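Local coordinates for protein Serpin48 (Tenebrio molitor, PDB 3OZQ) that specifically inhibits the protease SPE, as a serpin of insect innate immunity, at residues A230-L243 against F350-V362. Numbering follows the deposited sequence.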
loop_
_atom_site.group_PDB
_atom_site.type_symbol
_atom_site.label_atom_id
_atom_site.label_comp_id
_atom_site.label_asym_id
_atom_site.label_seq_id
_atom_site.Cartn_x
_atom_site.Cartn_y
_atom_site.Cartn_z
ATOM N N ALA A 230 6.955 11.646 -7.746
ATOM C CA ALA A 230 6.866 10.539 -6.803
ATOM C C ALA A 230 8.252 10.241 -6.231
ATOM O O ALA A 230 9.264 10.729 -6.752
ATOM C CB ALA A 230 6.324 9.323 -7.505
ATOM N N SER A 231 8.314 9.442 -5.169
ATOM C CA SER A 231 9.625 9.063 -4.630
ATOM C C SER A 231 9.601 7.750 -3.852
ATOM O O SER A 231 8.552 7.321 -3.376
ATOM C CB SER A 231 10.192 10.186 -3.764
ATOM O OG SER A 231 9.470 10.312 -2.553
ATOM N N LEU A 232 10.757 7.094 -3.771
ATOM C CA LEU A 232 10.949 5.930 -2.910
ATOM C C LEU A 232 11.909 6.303 -1.788
ATOM O O LEU A 232 13.049 6.706 -2.043
ATOM C CB LEU A 232 11.509 4.743 -3.695
ATOM C CG LEU A 232 11.807 3.539 -2.793
ATOM C CD1 LEU A 232 10.517 2.851 -2.508
ATOM C CD2 LEU A 232 12.802 2.543 -3.398
ATOM N N THR A 233 11.443 6.209 -0.550
ATOM C CA THR A 233 12.258 6.573 0.603
ATOM C C THR A 233 12.729 5.324 1.355
ATOM O O THR A 233 11.906 4.500 1.762
ATOM C CB THR A 233 11.466 7.473 1.595
ATOM O OG1 THR A 233 11.168 8.743 0.989
ATOM C CG2 THR A 233 12.254 7.696 2.877
ATOM N N ILE A 234 14.048 5.199 1.537
ATOM C CA ILE A 234 14.632 4.112 2.323
ATOM C C ILE A 234 14.964 4.645 3.705
ATOM O O ILE A 234 15.534 5.727 3.832
ATOM C CB ILE A 234 15.963 3.601 1.692
ATOM C CG1 ILE A 234 15.791 3.339 0.193
ATOM C CG2 ILE A 234 16.494 2.382 2.429
ATOM C CD1 ILE A 234 14.698 2.372 -0.117
ATOM N N VAL A 235 14.595 3.900 4.736
ATOM C CA VAL A 235 14.993 4.213 6.098
ATOM C C VAL A 235 15.970 3.137 6.554
ATOM O O VAL A 235 15.595 1.979 6.756
ATOM C CB VAL A 235 13.799 4.283 7.063
ATOM C CG1 VAL A 235 14.277 4.671 8.459
ATOM C CG2 VAL A 235 12.755 5.277 6.557
ATOM N N LEU A 236 17.230 3.542 6.702
ATOM C CA LEU A 236 18.338 2.627 6.920
ATOM C C LEU A 236 18.952 2.817 8.302
ATOM O O LEU A 236 19.532 3.854 8.580
ATOM C CB LEU A 236 19.396 2.890 5.859
ATOM C CG LEU A 236 20.618 1.983 5.858
ATOM C CD1 LEU A 236 20.190 0.537 5.608
ATOM C CD2 LEU A 236 21.619 2.456 4.807
ATOM N N SER A 237 18.818 1.821 9.172
ATOM C CA SER A 237 19.419 1.933 10.494
ATOM C C SER A 237 20.943 1.956 10.392
ATOM O O SER A 237 21.535 1.305 9.520
ATOM C CB SER A 237 18.952 0.814 11.419
ATOM O OG SER A 237 19.371 -0.460 10.960
ATOM N N ASN A 238 21.574 2.723 11.277
ATOM C CA ASN A 238 23.032 2.834 11.283
ATOM C C ASN A 238 23.705 1.519 11.645
ATOM O O ASN A 238 24.800 1.224 11.178
ATOM C CB ASN A 238 23.498 3.969 12.203
ATOM C CG ASN A 238 23.357 5.336 11.556
ATOM O OD1 ASN A 238 23.546 5.484 10.344
ATOM N ND2 ASN A 238 23.018 6.347 12.358
ATOM N N GLN A 239 23.037 0.718 12.464
ATOM C CA GLN A 239 23.557 -0.593 12.823
ATOM C C GLN A 239 22.924 -1.727 12.007
ATOM O O GLN A 239 21.743 -1.677 11.655
ATOM C CB GLN A 239 23.394 -0.829 14.326
ATOM C CG GLN A 239 24.393 -0.034 15.166
ATOM C CD GLN A 239 25.829 -0.247 14.704
ATOM O OE1 GLN A 239 26.225 -1.364 14.356
ATOM N NE2 GLN A 239 26.607 0.830 14.673
ATOM N N ILE A 240 23.724 -2.744 11.708
ATOM C CA ILE A 240 23.285 -3.866 10.883
ATOM C C ILE A 240 21.934 -4.441 11.309
ATOM O O ILE A 240 21.085 -4.725 10.464
ATOM C CB ILE A 240 24.334 -5.005 10.871
ATOM C CG1 ILE A 240 25.672 -4.511 10.312
ATOM C CG2 ILE A 240 23.831 -6.199 10.062
ATOM C CD1 ILE A 240 25.681 -4.321 8.807
ATOM N N GLU A 241 21.739 -4.616 12.614
ATOM C CA GLU A 241 20.556 -5.304 13.125
ATOM C C GLU A 241 19.552 -4.342 13.743
ATOM O O GLU A 241 18.764 -4.738 14.602
ATOM C CB GLU A 241 20.950 -6.356 14.171
ATOM C CG GLU A 241 21.872 -7.464 13.672
ATOM C CD GLU A 241 22.227 -8.464 14.771
ATOM O OE1 GLU A 241 22.147 -8.084 15.964
ATOM O OE2 GLU A 241 22.577 -9.624 14.447
ATOM N N GLY A 242 19.572 -3.085 13.304
ATOM C CA GLY A 242 18.770 -2.048 13.929
ATOM C C GLY A 242 17.308 -1.915 13.518
ATOM O O GLY A 242 16.639 -0.972 13.935
ATOM N N LEU A 243 16.797 -2.848 12.717
ATOM C CA LEU A 243 15.428 -2.727 12.195
ATOM C C LEU A 243 14.336 -2.777 13.268
ATOM O O LEU A 243 13.470 -1.897 13.324
ATOM C CB LEU A 243 15.156 -3.794 11.137
ATOM C CG LEU A 243 13.741 -3.834 10.560
ATOM C CD1 LEU A 243 13.333 -2.488 9.973
ATOM C CD2 LEU A 243 13.635 -4.922 9.506
ATOM N N PHE A 350 25.352 5.863 1.224
ATOM C CA PHE A 350 24.073 5.228 1.541
ATOM C C PHE A 350 24.077 3.826 0.955
ATOM O O PHE A 350 23.603 3.593 -0.158
ATOM C CB PHE A 350 22.898 6.044 1.018
ATOM C CG PHE A 350 21.566 5.659 1.628
ATOM C CD1 PHE A 350 21.154 6.195 2.848
ATOM C CD2 PHE A 350 20.729 4.774 0.983
ATOM C CE1 PHE A 350 19.914 5.835 3.416
ATOM C CE2 PHE A 350 19.476 4.412 1.539
ATOM C CZ PHE A 350 19.081 4.942 2.757
ATOM N N ILE A 351 24.648 2.904 1.718
ATOM C CA ILE A 351 24.818 1.528 1.282
ATOM C C ILE A 351 23.778 0.668 1.963
ATOM O O ILE A 351 23.845 0.412 3.171
ATOM C CB ILE A 351 26.264 1.019 1.579
ATOM C CG1 ILE A 351 27.280 1.921 0.873
ATOM C CG2 ILE A 351 26.439 -0.457 1.177
ATOM C CD1 ILE A 351 28.679 1.867 1.477
ATOM N N VAL A 352 22.789 0.250 1.177
ATOM C CA VAL A 352 21.670 -0.518 1.693
ATOM C C VAL A 352 22.018 -2.003 1.654
ATOM O O VAL A 352 21.732 -2.697 0.680
ATOM C CB VAL A 352 20.385 -0.226 0.890
ATOM C CG1 VAL A 352 19.180 -0.868 1.565
ATOM C CG2 VAL A 352 20.177 1.293 0.727
ATOM N N ASP A 353 22.630 -2.486 2.732
ATOM C CA ASP A 353 23.274 -3.800 2.731
ATOM C C ASP A 353 22.910 -4.565 3.981
ATOM O O ASP A 353 23.621 -5.475 4.403
ATOM C CB ASP A 353 24.799 -3.656 2.611
ATOM C CG ASP A 353 25.452 -3.191 3.907
ATOM O OD1 ASP A 353 24.748 -2.650 4.786
ATOM O OD2 ASP A 353 26.688 -3.359 4.044
ATOM N N HIS A 354 21.792 -4.158 4.573
ATOM C CA HIS A 354 21.161 -4.840 5.693
ATOM C C HIS A 354 19.683 -4.413 5.681
ATOM O O HIS A 354 19.317 -3.529 4.911
ATOM C CB HIS A 354 21.854 -4.498 7.019
ATOM C CG HIS A 354 21.944 -3.029 7.303
ATOM N ND1 HIS A 354 22.828 -2.196 6.652
ATOM C CD2 HIS A 354 21.282 -2.251 8.191
ATOM C CE1 HIS A 354 22.697 -0.968 7.116
ATOM N NE2 HIS A 354 21.765 -0.973 8.051
ATOM N N PRO A 355 18.843 -5.050 6.508
ATOM C CA PRO A 355 17.382 -4.856 6.459
ATOM C C PRO A 355 16.929 -3.406 6.634
ATOM O O PRO A 355 17.490 -2.666 7.442
ATOM C CB PRO A 355 16.882 -5.719 7.610
ATOM C CG PRO A 355 17.876 -6.824 7.683
ATOM C CD PRO A 355 19.206 -6.161 7.407
ATOM N N PHE A 356 15.918 -3.014 5.867
ATOM C CA PHE A 356 15.476 -1.626 5.817
ATOM C C PHE A 356 13.963 -1.509 5.613
ATOM O O PHE A 356 13.324 -2.438 5.138
ATOM C CB PHE A 356 16.183 -0.895 4.687
ATOM C CG PHE A 356 15.966 -1.501 3.328
ATOM C CD1 PHE A 356 15.024 -0.977 2.464
ATOM C CD2 PHE A 356 16.715 -2.583 2.907
ATOM C CE1 PHE A 356 14.833 -1.526 1.207
ATOM C CE2 PHE A 356 16.528 -3.135 1.648
ATOM C CZ PHE A 356 15.586 -2.612 0.801
ATOM N N ILE A 357 13.422 -0.346 5.966
ATOM C CA ILE A 357 12.044 0.017 5.674
ATOM C C ILE A 357 12.072 0.905 4.434
ATOM O O ILE A 357 13.035 1.632 4.219
ATOM C CB ILE A 357 11.447 0.803 6.864
ATOM C CG1 ILE A 357 11.312 -0.097 8.093
ATOM C CG2 ILE A 357 10.121 1.471 6.501
ATOM C CD1 ILE A 357 10.859 0.654 9.342
ATOM N N PHE A 358 11.030 0.840 3.611
ATOM C CA PHE A 358 10.899 1.738 2.471
ATOM C C PHE A 358 9.452 2.187 2.329
ATOM O O PHE A 358 8.535 1.548 2.846
ATOM C CB PHE A 358 11.316 1.055 1.176
ATOM C CG PHE A 358 10.449 -0.103 0.817
ATOM C CD1 PHE A 358 9.258 0.086 0.129
ATOM C CD2 PHE A 358 10.795 -1.384 1.208
ATOM C CE1 PHE A 358 8.442 -0.992 -0.191
ATOM C CE2 PHE A 358 9.991 -2.454 0.890
ATOM C CZ PHE A 358 8.800 -2.259 0.199
ATOM N N TYR A 359 9.249 3.287 1.615
ATOM C CA TYR A 359 7.898 3.722 1.323
ATOM C C TYR A 359 7.859 4.616 0.105
ATOM O O TYR A 359 8.795 5.368 -0.159
ATOM C CB TYR A 359 7.217 4.374 2.543
ATOM C CG TYR A 359 7.840 5.665 3.060
ATOM C CD1 TYR A 359 8.664 5.660 4.182
ATOM C CD2 TYR A 359 7.554 6.890 2.463
ATOM C CE1 TYR A 359 9.216 6.833 4.677
ATOM C CE2 TYR A 359 8.113 8.077 2.949
ATOM C CZ TYR A 359 8.937 8.031 4.058
ATOM O OH TYR A 359 9.485 9.187 4.558
ATOM N N ILE A 360 6.770 4.504 -0.646
ATOM C CA ILE A 360 6.583 5.291 -1.849
ATOM C C ILE A 360 5.621 6.437 -1.524
ATOM O O ILE A 360 4.544 6.208 -0.958
ATOM C CB ILE A 360 5.997 4.428 -2.983
ATOM C CG1 ILE A 360 7.037 3.411 -3.480
ATOM C CG2 ILE A 360 5.556 5.288 -4.148
ATOM C CD1 ILE A 360 6.577 2.664 -4.680
ATOM N N LYS A 361 6.019 7.661 -1.867
ATOM C CA LYS A 361 5.171 8.844 -1.667
ATOM C C LYS A 361 4.807 9.463 -2.990
ATOM O O LYS A 361 5.610 9.478 -3.923
ATOM C CB LYS A 361 5.872 9.932 -0.860
ATOM C CG LYS A 361 5.890 9.767 0.637
ATOM C CD LYS A 361 6.429 11.046 1.316
ATOM C CE LYS A 361 7.841 11.385 0.832
ATOM N NZ LYS A 361 8.432 12.595 1.502
ATOM N N VAL A 362 3.592 9.992 -3.065
ATOM C CA VAL A 362 3.209 10.828 -4.184
ATOM C C VAL A 362 2.590 12.107 -3.636
ATOM O O VAL A 362 1.577 12.068 -2.936
ATOM C CB VAL A 362 2.228 10.122 -5.122
ATOM C CG1 VAL A 362 1.663 11.115 -6.129
ATOM C CG2 VAL A 362 2.917 8.959 -5.832
HETATM O O HOH W 1 9.020 8.377 -0.596
HETATM O O HOH W 2 10.756 10.939 2.617
HETATM O O HOH W 3 17.257 -0.451 8.796
HETATM O O HOH W 4 18.285 -4.217 10.393
#
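With CG between its backbone N and carbonyl carbon (chi1 55°), His-354 brings its ring against the end of strand 231-237, where NE2 donates to Ser-237 O at 2.7 Å, almost in the ring plane. ND1 donates to Asp-353 OD1, also at 2.7 Å, so two bonds fix the ring's rotation. Leu-236, its CG anti to the backbone N (chi1 -177°), forks between two rings: CD1 lies over a face of His-354, 3.3 Å from NE2, while CD2 sits over the centre of the Phe-350 ring in a CH-pi contact. A leucine in place of His-354 would probably leave Ser-237 O and Asp-353 OD1 without their shared donor group. Strands 231-237 and 356-362 pair antiparallel through six backbone hydrogen bonds; those from Thr-233 N to Tyr-359 O and Val-235 N to Ile-357 O are nearly linear. Thr-233 CB rests on a face of Tyr-359, 3.7 Å from the ring centroid, and a water joins Thr-233 OG1, Tyr-359 OH and Lys-361 NZ. The pair is central in serpin β-sheet B, between strands 219-225 and 365-372; strand 260-278 packs against Phe-350 and Phe-358, and Phe-254 of helix 250-254 meets the Tyr-359 ring.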